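Local atomic coordinates of peptidoglycan-N-acetylglucosamine deacetylase BC_1974 (Bacillus cereus, PDB entry 5N1P), a protein that removes acetyl groups from the N-acetylglucosamine residues of peptidoglycan, hydrolysing them with a divalent metal such as zinc to leave glucosamine units and acetate. Residues A[6-11]-A[28-33]; A[56-61]-A[94-99]; A[128-133]-A[161-166]. All blocks are in the same frame, centred on the assembly; numbering follows the deposited sequence.

Contact 1 (A[6-11]-A[28-33]); sequences LTFDDG and AKATFF. With ZN (zinc ion), chain F; 8GK (~{N}-oxidanylnaphthalene-1-carboxamide), chain E.
Phe8 and Phe32 lie side by side on one face of a parallel sheet, where strands 2-9 and 31-34, joined through helix 16-25, make a beta-alpha-beta unit of the (beta/alpha) barrel of the NodB homology domain. The ring planes are 26° apart and displaced, with little of one ring above the other: CD2 of Phe8 comes over one face of the Phe32 ring, 3.8 Å from its CE2, and the CD2 corner of Phe32 fills the hollow at CB of Phe8, 3.7 Å away. In Phe8 the ring stands anti to the carbonyl carbon (chi1 -61°), which carries its far edge back along the sheet to the methyl bump of Ala30, 3.8 Å from CE2 and in the ring plane. Leu19 of helix 16-25 packs on both rings.

The face bearing Thr7, Thr31, Asp9 and Phe33 interlocks differently. CG2 of Thr7 sits against CB of Thr31 at 4.0 Å, and one edge of the Phe33 ring spans two bumps of the neighbouring strand, with CE2 3.9 Å from Thr7 CB and CD2 3.3 Å from Asp9 OD1. The carboxylate is turned 78° from that ring, and its OD1 is also salt-bridged to Arg97. Between the two backbones, Thr31 N binds Leu6 O, Phe8 N binds Thr31 O, and Phe33 N binds Phe8 O. A fourth bond, Asp10 N to Phe33 O, closes the register just where Asp10 OD1 binds zinc. Asp9, probably the proton acceptor, brings OD2 to within 2.8 Å of O14 of the hydroxamate inhibitor.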
loop_
_atom_site.group_PDB
_atom_site.type_symbol
_atom_site.label_atom_id
_atom_site.label_comp_id
_atom_site.label_asym_id
_atom_site.label_seq_id
_atom_site.Cartn_x
_atom_site.Cartn_y
_atom_site.Cartn_z
ATOM N N LEU A 6 -2.969 0.674 7.294
ATOM C CA LEU A 6 -2.535 1.801 6.492
ATOM C C LEU A 6 -1.671 1.262 5.374
ATOM O O LEU A 6 -0.736 0.503 5.632
ATOM C CB LEU A 6 -1.738 2.803 7.316
ATOM C CG LEU A 6 -2.476 3.769 8.228
ATOM C CD1 LEU A 6 -1.482 4.585 9.026
ATOM C CD2 LEU A 6 -3.378 4.675 7.392
ATOM N N THR A 7 -1.968 1.644 4.143
ATOM C CA THR A 7 -1.134 1.210 3.017
ATOM C C THR A 7 -0.687 2.415 2.198
ATOM O O THR A 7 -1.454 3.361 1.974
ATOM C CB THR A 7 -1.850 0.183 2.088
ATOM O OG1 THR A 7 -2.905 0.819 1.337
ATOM C CG2 THR A 7 -2.423 -0.986 2.907
ATOM N N PHE A 8 0.569 2.383 1.766
ATOM C CA PHE A 8 1.167 3.520 1.080
ATOM C C PHE A 8 1.736 3.064 -0.243
ATOM O O PHE A 8 2.626 2.224 -0.271
ATOM C CB PHE A 8 2.273 4.153 1.926
ATOM C CG PHE A 8 1.793 4.672 3.241
ATOM C CD1 PHE A 8 1.214 5.925 3.319
ATOM C CD2 PHE A 8 1.880 3.889 4.388
ATOM C CE1 PHE A 8 0.740 6.419 4.540
ATOM C CE2 PHE A 8 1.412 4.374 5.613
ATOM C CZ PHE A 8 0.833 5.639 5.681
ATOM N N ASP A 9 1.225 3.641 -1.322
ATOM C CA ASP A 9 1.600 3.285 -2.691
ATOM C C ASP A 9 2.570 4.273 -3.339
ATOM O O ASP A 9 2.583 5.461 -3.000
ATOM C CB ASP A 9 0.363 3.238 -3.598
ATOM C CG ASP A 9 -0.538 2.042 -3.346
ATOM O OD1 ASP A 9 -0.249 1.238 -2.448
ATOM O OD2 ASP A 9 -1.568 1.926 -4.071
ATOM N N ASP A 10 3.340 3.754 -4.298
ATOM C CA ASP A 10 4.068 4.502 -5.338
ATOM C C ASP A 10 5.484 4.893 -4.916
ATOM O O ASP A 10 6.214 5.493 -5.707
ATOM C CB ASP A 10 3.334 5.774 -5.811
ATOM C CG ASP A 10 1.961 5.503 -6.442
ATOM O OD1 ASP A 10 1.626 4.350 -6.770
ATOM O OD2 ASP A 10 1.207 6.482 -6.640
ATOM N N GLY A 11 5.887 4.540 -3.700
ATOM C CA GLY A 11 7.209 4.906 -3.215
ATOM C C GLY A 11 8.302 3.872 -3.472
ATOM O O GLY A 11 8.140 2.961 -4.302
ATOM N N ALA A 28 3.030 2.469 15.299
ATOM C CA ALA A 28 2.112 1.943 14.304
ATOM C C ALA A 28 2.902 1.198 13.238
ATOM O O ALA A 28 4.006 1.609 12.893
ATOM C CB ALA A 28 1.308 3.062 13.674
ATOM N N LYS A 29 2.340 0.101 12.739
ATOM C CA LYS A 29 2.957 -0.665 11.660
ATOM C C LYS A 29 2.070 -0.522 10.432
ATOM O O LYS A 29 0.848 -0.448 10.548
ATOM C CB LYS A 29 3.127 -2.137 12.046
ATOM C CG LYS A 29 4.001 -2.384 13.279
ATOM C CD LYS A 29 5.391 -1.796 13.113
ATOM C CE LYS A 29 6.366 -2.380 14.144
ATOM N NZ LYS A 29 6.038 -1.953 15.529
ATOM N N ALA A 30 2.677 -0.467 9.255
ATOM C CA ALA A 30 1.939 -0.189 8.036
ATOM C C ALA A 30 2.446 -1.059 6.901
ATOM O O ALA A 30 3.314 -1.919 7.106
ATOM C CB ALA A 30 2.066 1.288 7.677
ATOM N N THR A 31 1.894 -0.832 5.709
ATOM C CA THR A 31 2.198 -1.653 4.538
ATOM C C THR A 31 2.564 -0.728 3.388
ATOM O O THR A 31 1.896 0.275 3.174
ATOM C CB THR A 31 0.981 -2.533 4.185
ATOM O OG1 THR A 31 0.703 -3.409 5.290
ATOM C CG2 THR A 31 1.217 -3.356 2.920
ATOM N N PHE A 32 3.632 -1.055 2.662
ATOM C CA PHE A 32 4.135 -0.215 1.582
ATOM C C PHE A 32 4.146 -0.993 0.287
ATOM O O PHE A 32 4.628 -2.117 0.267
ATOM C CB PHE A 32 5.566 0.266 1.886
ATOM C CG PHE A 32 5.640 1.236 3.025
ATOM C CD1 PHE A 32 5.717 0.791 4.333
ATOM C CD2 PHE A 32 5.573 2.596 2.787
ATOM C CE1 PHE A 32 5.752 1.686 5.384
ATOM C CE2 PHE A 32 5.622 3.506 3.830
ATOM C CZ PHE A 32 5.710 3.050 5.136
ATOM N N PHE A 33 3.661 -0.392 -0.796
ATOM C CA PHE A 33 3.644 -1.042 -2.104
ATOM C C PHE A 33 4.505 -0.224 -3.050
ATOM O O PHE A 33 4.186 0.923 -3.370
ATOM C CB PHE A 33 2.198 -1.178 -2.622
ATOM C CG PHE A 33 1.365 -2.137 -1.817
ATOM C CD1 PHE A 33 1.594 -3.509 -1.892
ATOM C CD2 PHE A 33 0.337 -1.667 -1.008
ATOM C CE1 PHE A 33 0.813 -4.400 -1.181
ATOM C CE2 PHE A 33 -0.451 -2.564 -0.272
ATOM C CZ PHE A 33 -0.209 -3.922 -0.356
HETATM ZN ZN ZN F . -0.148 3.659 -7.780
HETATM C C1 8GK E . -3.151 3.407 -7.532
HETATM C C2 8GK E . -4.486 3.856 -8.030
HETATM C C3 8GK E . -4.528 4.886 -8.958
HETATM C C4 8GK E . -5.754 5.314 -9.455
HETATM C C5 8GK E . -6.937 4.704 -9.035
HETATM C C6 8GK E . -6.890 3.669 -8.108
HETATM C C7 8GK E . -5.660 3.243 -7.609
HETATM C C8 8GK E . -5.782 6.351 -10.377
HETATM C C9 8GK E . -4.605 6.964 -10.800
HETATM C C10 8GK E . -3.381 6.536 -10.298
HETATM C C11 8GK E . -3.349 5.495 -9.379
HETATM O O12 8GK E . -2.426 2.858 -8.337
HETATM N N13 8GK E . -2.756 3.629 -6.280
HETATM O O14 8GK E . -1.396 3.858 -6.076
HETATM O O HOH W 1 -0.949 -2.022 6.948
HETATM O O HOH W 2 -1.645 0.169 9.720
HETATM O O HOH W 3 -0.795 5.854 -7.959
#

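Contact 2 (A[56-61]-A[94-99]); sequences VGMHSM and KLTRPP. With ZN (zinc ion), chain F; 8GK (~{N}-oxidanylnaphthalene-1-carboxamide), chain E.
His59 ND1 donates to the backbone oxygen Arg97 O over 2.8 Å, with an N-H...O angle of 156°. The acceptor lies close to the plane of the imidazole, but the donor stands 46° out of the carbonyl plane of Arg97, away from a lone-pair direction. With ND1 held in this way and NE2 bonded to zinc at 2.1 Å, the ring is fixed at both nitrogens and its rotation is set; such a bond to ND1 would also be expected to strengthen NE2 as a metal ligand. The side chain reaches the metal because CG stands anti to the backbone N (chi1 -164°).

Aliphatic carbons of Pro99 and Arg97 pack round the ring. Pro99 lays CG over one face of the imidazole, offset toward its rim, in a CH-pi contact 4.1 Å from the ring centroid, and the same carbon packs 3.6 Å from Ser60 OG. That hydroxyl is turned back on its own segment, donating to His59 O. Arg97 supplies its aliphatic part, CG lying 3.5 Å from His59 ND1, before the bent chain carries the guanidinium away to Trp122 O, Thr7 OG1 and a salt bridge with Asp9.

Further back, strand 55-58 and the short strand 95-96 share a single bridge, Met58 with Thr96, in which Met58 N binds Leu95 O and Arg97 N binds Met58 O at 3.0 Å. The Met58 chain folds over this bridge, bent at its last two torsions, and sets CE 3.8 Å from Thr96 CG2. His63 and Asp10 complete the protein ligands, forming the Asp-His-His zinc site characteristic of the CE4 polysaccharide deacetylases, with His59 supported by a second-shell backbone carbonyl.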
loop_
_atom_site.group_PDB
_atom_site.type_symbol
_atom_site.label_atom_id
_atom_site.label_comp_id
_atom_site.label_asym_id
_atom_site.label_seq_id
_atom_site.Cartn_x
_atom_site.Cartn_y
_atom_site.Cartn_z
ATOM N N VAL A 56 6.583 -4.819 3.168
ATOM C CA VAL A 56 6.974 -4.293 1.867
ATOM C C VAL A 56 6.493 -5.222 0.754
ATOM O O VAL A 56 6.894 -6.380 0.682
ATOM C CB VAL A 56 8.489 -4.128 1.754
ATOM C CG1 VAL A 56 8.846 -3.672 0.368
ATOM C CG2 VAL A 56 8.987 -3.136 2.815
ATOM N N GLY A 57 5.619 -4.696 -0.095
ATOM C CA GLY A 57 5.086 -5.446 -1.225
ATOM C C GLY A 57 5.289 -4.709 -2.535
ATOM O O GLY A 57 5.968 -3.685 -2.587
ATOM N N MET A 58 4.670 -5.228 -3.595
ATOM C CA MET A 58 4.956 -4.770 -4.952
ATOM C C MET A 58 3.825 -3.946 -5.561
ATOM O O MET A 58 2.654 -4.271 -5.379
ATOM C CB MET A 58 5.220 -5.963 -5.878
ATOM C CG MET A 58 6.578 -6.633 -5.658
ATOM S SD MET A 58 6.633 -7.768 -4.265
ATOM C CE MET A 58 5.359 -8.926 -4.763
ATOM N N HIS A 59 4.198 -2.920 -6.322
ATOM C CA HIS A 59 3.217 -2.060 -7.014
ATOM C C HIS A 59 3.559 -1.901 -8.499
ATOM O O HIS A 59 3.098 -0.957 -9.129
ATOM C CB HIS A 59 3.145 -0.686 -6.344
ATOM C CG HIS A 59 1.937 0.132 -6.713
ATOM N ND1 HIS A 59 0.667 -0.399 -6.811
ATOM C CD2 HIS A 59 1.808 1.462 -6.940
ATOM C CE1 HIS A 59 -0.190 0.568 -7.098
ATOM N NE2 HIS A 59 0.475 1.707 -7.188
ATOM N N SER A 60 4.356 -2.839 -9.016
ATOM C CA SER A 60 4.733 -3.007 -10.427
ATOM C C SER A 60 5.998 -2.224 -10.804
ATOM O O SER A 60 6.632 -1.580 -9.957
ATOM C CB SER A 60 3.591 -2.629 -11.386
ATOM O OG SER A 60 3.578 -1.236 -11.693
ATOM N N MET A 61 6.383 -2.332 -12.073
ATOM C CA MET A 61 7.569 -1.662 -12.604
ATOM C C MET A 61 7.209 -0.378 -13.341
ATOM O O MET A 61 7.850 0.658 -13.166
ATOM C CB MET A 61 8.325 -2.584 -13.571
ATOM C CG MET A 61 8.912 -3.830 -12.948
ATOM S SD MET A 61 10.127 -3.550 -11.629
ATOM C CE MET A 61 11.354 -2.549 -12.445
ATOM N N LYS A 94 5.011 -11.656 -1.253
ATOM C CA LYS A 94 3.965 -12.258 -2.081
ATOM C C LYS A 94 2.822 -11.296 -2.409
ATOM O O LYS A 94 2.097 -11.524 -3.366
ATOM C CB LYS A 94 3.387 -13.502 -1.403
ATOM C CG LYS A 94 4.408 -14.633 -1.214
ATOM C CD LYS A 94 5.129 -14.957 -2.521
ATOM C CE LYS A 94 6.138 -16.110 -2.370
ATOM N NZ LYS A 94 7.414 -15.694 -1.713
ATOM N N LEU A 95 2.649 -10.234 -1.620
ATOM C CA LEU A 95 1.482 -9.367 -1.807
ATOM C C LEU A 95 1.733 -8.262 -2.821
ATOM O O LEU A 95 2.736 -7.548 -2.762
ATOM C CB LEU A 95 1.053 -8.761 -0.467
ATOM C CG LEU A 95 -0.270 -7.985 -0.498
ATOM C CD1 LEU A 95 -1.446 -8.916 -0.827
ATOM C CD2 LEU A 95 -0.459 -7.284 0.846
ATOM N N THR A 96 0.801 -8.125 -3.757
ATOM C CA THR A 96 0.836 -7.081 -4.760
ATOM C C THR A 96 -0.380 -6.167 -4.589
ATOM O O THR A 96 -1.423 -6.587 -4.098
ATOM C CB THR A 96 0.828 -7.656 -6.194
ATOM O OG1 THR A 96 -0.468 -8.217 -6.481
ATOM C CG2 THR A 96 1.876 -8.741 -6.327
ATOM N N ARG A 97 -0.200 -4.916 -4.976
ATOM C CA ARG A 97 -1.283 -3.924 -5.029
ATOM C C ARG A 97 -1.380 -3.465 -6.481
ATOM O O ARG A 97 -0.423 -2.928 -7.033
ATOM C CB ARG A 97 -0.971 -2.775 -4.062
ATOM C CG ARG A 97 -1.578 -1.405 -4.337
ATOM C CD ARG A 97 -3.050 -1.286 -3.956
ATOM N NE ARG A 97 -3.465 -1.721 -2.624
ATOM C CZ ARG A 97 -3.380 -0.998 -1.506
ATOM N NH1 ARG A 97 -2.772 0.185 -1.508
ATOM N NH2 ARG A 97 -3.858 -1.484 -0.360
ATOM N N PRO A 98 -2.527 -3.715 -7.133
ATOM C CA PRO A 98 -2.604 -3.357 -8.557
ATOM C C PRO A 98 -2.650 -1.855 -8.781
ATOM O O PRO A 98 -3.469 -1.166 -8.176
ATOM C CB PRO A 98 -3.933 -3.981 -9.032
ATOM C CG PRO A 98 -4.341 -4.931 -7.954
ATOM C CD PRO A 98 -3.727 -4.433 -6.663
ATOM N N PRO A 99 -1.784 -1.346 -9.662
ATOM C CA PRO A 99 -2.006 0.029 -10.092
ATOM C C PRO A 99 -3.429 0.194 -10.648
ATOM O O PRO A 99 -3.885 -0.644 -11.421
ATOM C CB PRO A 99 -0.952 0.221 -11.175
ATOM C CG PRO A 99 0.174 -0.679 -10.753
ATOM C CD PRO A 99 -0.510 -1.890 -10.163
HETATM ZN ZN ZN F . -0.148 3.659 -7.780
HETATM C C1 8GK E . -3.151 3.407 -7.532
HETATM C C2 8GK E . -4.486 3.856 -8.030
HETATM C C3 8GK E . -4.528 4.886 -8.958
HETATM C C4 8GK E . -5.754 5.314 -9.455
HETATM C C5 8GK E . -6.937 4.704 -9.035
HETATM C C6 8GK E . -6.890 3.669 -8.108
HETATM C C7 8GK E . -5.660 3.243 -7.609
HETATM C C8 8GK E . -5.782 6.351 -10.377
HETATM C C9 8GK E . -4.605 6.964 -10.800
HETATM C C10 8GK E . -3.381 6.536 -10.298
HETATM C C11 8GK E . -3.349 5.495 -9.379
HETATM O O12 8GK E . -2.426 2.858 -8.337
HETATM N N13 8GK E . -2.756 3.629 -6.280
HETATM O O14 8GK E . -1.396 3.858 -6.076
HETATM O O HOH W 3 -0.795 5.854 -7.959
#

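Contact 3 (A[128-133]-A[161-166]); sequences SLDWRY and LMHDIH. With 8GK (~{N}-oxidanylnaphthalene-1-carboxamide), chain E.
Asp130 and His163 are joined by hydrogen bonds between a carboxylate and an imidazole, their planes 31° apart. His163 ND1 is shared between both oxygens, 3.1 Å from OD1 and 3.2 Å from OD2, each accepting on its syn lone pair; OD2 lies in the ring plane, while OD1 is tilted out of it. OD2 also takes a weak bond from His163 N and, beyond the segments, is hydrogen-bonded to Ser169. The Asp130 side chain gets there with CG lodged between its backbone N and carbonyl carbon (chi1 56°). The ring's other nitrogen, NE2, stands 2.8 Å from O14 of the inhibitor. His163 is probably the proton donor of the reaction.

A second polar group centres on Leu161 O. It accepts twice from Ser128, from OG at 2.8 Å and from the backbone N at 3.3 Å, both donors lying in the carbonyl plane. Ser128 OG in turn receives Asp130 N, an ST turn, so one hydroxyl bridges Leu161 O and Asp130 N.

Nonpolar contact is slight: Met162 CG lies 3.9 Å from Ser128 CB, and its side chain continues to Val173 and Ile176.

The loop 128-133, leaving strand 126-127 for helix 138-152, is thus fastened to the end of strand 157-163, which pairs with strand 2-9 through the backbone of Met162 and with 126-127, while helix 167-182 covers the Met162 side chain.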
loop_
_atom_site.group_PDB
_atom_site.type_symbol
_atom_site.label_atom_id
_atom_site.label_comp_id
_atom_site.label_asym_id
_atom_site.label_seq_id
_atom_site.Cartn_x
_atom_site.Cartn_y
_atom_site.Cartn_z
ATOM N N SER A 128 -8.446 7.362 0.590
ATOM C CA SER A 128 -8.235 8.644 1.262
ATOM C C SER A 128 -8.488 9.843 0.354
ATOM O O SER A 128 -8.583 10.977 0.831
ATOM C CB SER A 128 -6.803 8.722 1.798
ATOM O OG SER A 128 -5.885 8.825 0.723
ATOM N N LEU A 129 -8.568 9.589 -0.954
ATOM C CA LEU A 129 -8.725 10.658 -1.946
ATOM C C LEU A 129 -7.601 11.681 -1.872
ATOM O O LEU A 129 -7.776 12.835 -2.261
ATOM C CB LEU A 129 -10.076 11.365 -1.773
ATOM C CG LEU A 129 -11.298 10.470 -1.958
ATOM C CD1 LEU A 129 -12.578 11.242 -1.624
ATOM C CD2 LEU A 129 -11.351 9.935 -3.382
ATOM N N ASP A 130 -6.433 11.260 -1.390
ATOM C CA ASP A 130 -5.355 12.213 -1.143
ATOM C C ASP A 130 -4.922 12.950 -2.421
ATOM O O ASP A 130 -4.492 14.099 -2.359
ATOM C CB ASP A 130 -4.164 11.519 -0.449
ATOM C CG ASP A 130 -3.623 10.317 -1.210
ATOM O OD1 ASP A 130 -4.260 9.833 -2.167
ATOM O OD2 ASP A 130 -2.547 9.847 -0.798
ATOM N N TRP A 131 -5.099 12.314 -3.578
ATOM C CA TRP A 131 -4.764 12.941 -4.856
ATOM C C TRP A 131 -5.617 14.170 -5.173
ATOM O O TRP A 131 -5.218 15.020 -5.971
ATOM C CB TRP A 131 -4.908 11.934 -6.002
ATOM C CG TRP A 131 -6.318 11.458 -6.216
ATOM C CD1 TRP A 131 -6.910 10.375 -5.624
ATOM C CD2 TRP A 131 -7.304 12.016 -7.105
ATOM N NE1 TRP A 131 -8.200 10.248 -6.064
ATOM C CE2 TRP A 131 -8.465 11.232 -6.978
ATOM C CE3 TRP A 131 -7.321 13.112 -7.974
ATOM C CZ2 TRP A 131 -9.631 11.500 -7.700
ATOM C CZ3 TRP A 131 -8.478 13.373 -8.704
ATOM C CH2 TRP A 131 -9.619 12.568 -8.558
ATOM N N ARG A 132 -6.802 14.263 -4.574
ATOM C CA ARG A 132 -7.692 15.399 -4.825
ATOM C C ARG A 132 -7.074 16.716 -4.377
ATOM O O ARG A 132 -7.410 17.784 -4.882
ATOM C CB ARG A 132 -9.031 15.220 -4.111
ATOM C CG ARG A 132 -9.996 14.278 -4.792
ATOM C CD ARG A 132 -11.391 14.567 -4.305
ATOM N NE ARG A 132 -12.371 13.597 -4.782
ATOM C CZ ARG A 132 -13.632 13.560 -4.368
ATOM N NH1 ARG A 132 -14.061 14.442 -3.476
ATOM N NH2 ARG A 132 -14.461 12.643 -4.849
ATOM N N TYR A 133 -6.167 16.641 -3.412
ATOM C CA TYR A 133 -5.634 17.845 -2.818
ATOM C C TYR A 133 -4.170 18.035 -3.194
ATOM O O TYR A 133 -3.450 18.765 -2.529
ATOM C CB TYR A 133 -5.846 17.799 -1.301
ATOM C CG TYR A 133 -7.209 17.218 -0.961
ATOM C CD1 TYR A 133 -7.337 15.900 -0.555
ATOM C CD2 TYR A 133 -8.366 17.979 -1.102
ATOM C CE1 TYR A 133 -8.572 15.352 -0.271
ATOM C CE2 TYR A 133 -9.613 17.440 -0.823
ATOM C CZ TYR A 133 -9.702 16.122 -0.411
ATOM O OH TYR A 133 -10.926 15.566 -0.121
ATOM N N LEU A 161 -6.074 3.310 1.566
ATOM C CA LEU A 161 -5.215 3.689 0.448
ATOM C C LEU A 161 -4.681 5.105 0.595
ATOM O O LEU A 161 -5.450 6.077 0.604
ATOM C CB LEU A 161 -5.967 3.575 -0.889
ATOM C CG LEU A 161 -5.206 4.122 -2.102
ATOM C CD1 LEU A 161 -3.950 3.290 -2.415
ATOM C CD2 LEU A 161 -6.115 4.224 -3.329
ATOM N N MET A 162 -3.359 5.200 0.712
ATOM C CA MET A 162 -2.661 6.475 0.708
ATOM C C MET A 162 -1.409 6.364 -0.162
ATOM O O MET A 162 -1.059 5.282 -0.638
ATOM C CB MET A 162 -2.288 6.905 2.128
ATOM C CG MET A 162 -3.496 7.064 3.004
ATOM S SD MET A 162 -3.111 7.612 4.658
ATOM C CE MET A 162 -2.680 9.316 4.326
ATOM N N HIS A 163 -0.745 7.494 -0.370
ATOM C CA HIS A 163 0.437 7.543 -1.221
ATOM C C HIS A 163 1.514 8.339 -0.518
ATOM O O HIS A 163 1.338 9.540 -0.294
ATOM C CB HIS A 163 0.099 8.170 -2.590
ATOM C CG HIS A 163 -0.975 7.442 -3.339
ATOM N ND1 HIS A 163 -2.319 7.633 -3.094
ATOM C CD2 HIS A 163 -0.902 6.510 -4.320
ATOM C CE1 HIS A 163 -3.026 6.857 -3.896
ATOM N NE2 HIS A 163 -2.190 6.162 -4.647
ATOM N N ASP A 164 2.626 7.697 -0.154
ATOM C CA ASP A 164 3.636 8.408 0.638
ATOM C C ASP A 164 4.524 9.312 -0.218
ATOM O O ASP A 164 5.400 9.986 0.317
ATOM C CB ASP A 164 4.494 7.439 1.475
ATOM C CG ASP A 164 5.207 6.380 0.640
ATOM O OD1 ASP A 164 4.585 5.843 -0.295
ATOM O OD2 ASP A 164 6.386 6.070 0.943
ATOM N N ILE A 165 4.258 9.378 -1.521
ATOM C CA ILE A 165 5.032 10.250 -2.403
ATOM C C ILE A 165 4.462 11.664 -2.438
ATOM O O ILE A 165 5.014 12.541 -3.094
ATOM C CB ILE A 165 5.095 9.692 -3.832
ATOM C CG1 ILE A 165 3.690 9.465 -4.382
ATOM C CG2 ILE A 165 5.900 8.414 -3.824
ATOM C CD1 ILE A 165 3.634 9.359 -5.898
ATOM N N HIS A 166 3.360 11.874 -1.722
ATOM C CA HIS A 166 2.732 13.192 -1.635
ATOM C C HIS A 166 2.776 13.725 -0.210
ATOM O O HIS A 166 2.419 13.013 0.736
ATOM C CB HIS A 166 1.287 13.133 -2.124
ATOM C CG HIS A 166 1.160 12.757 -3.566
ATOM N ND1 HIS A 166 0.136 11.969 -4.043
ATOM C CD2 HIS A 166 1.931 13.063 -4.636
ATOM C CE1 HIS A 166 0.282 11.801 -5.345
ATOM N NE2 HIS A 166 1.365 12.454 -5.729
HETATM C C1 8GK E . -3.151 3.407 -7.532
HETATM C C2 8GK E . -4.486 3.856 -8.030
HETATM C C3 8GK E . -4.528 4.886 -8.958
HETATM C C4 8GK E . -5.754 5.314 -9.455
HETATM C C5 8GK E . -6.937 4.704 -9.035
HETATM C C6 8GK E . -6.890 3.669 -8.108
HETATM C C7 8GK E . -5.660 3.243 -7.609
HETATM C C8 8GK E . -5.782 6.351 -10.377
HETATM C C9 8GK E . -4.605 6.964 -10.800
HETATM C C10 8GK E . -3.381 6.536 -10.298
HETATM C C11 8GK E . -3.349 5.495 -9.379
HETATM O O12 8GK E . -2.426 2.858 -8.337
HETATM N N13 8GK E . -2.756 3.629 -6.280
HETATM O O14 8GK E . -1.396 3.858 -6.076
#

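How the contacts relate
From the N terminus the three contacts follow one another in series, with no nesting or crossing. Contact 1 closes the helical crossover through 16-25, contact 2 the longer loop carrying helices 65-70 and 74-89, and contact 3 the excursion through helix 138-152. Contact 1 adjoins contact 2 because strand 31-34 neighbours 55-58, Phe32 O meeting Gly57 N at 2.8 Å, and contact 3 because strand 2-9 neighbours 157-163, Asp9 N meeting Met162 O at 2.9 Å. Contacts 2 and 3, with centres about 17 Å apart, touch where Arg97 packs on Leu161. Contacts 1 and 2 supply zinc ligands, and all three converge on the hydroxamate inhibitor at one end of the sheet.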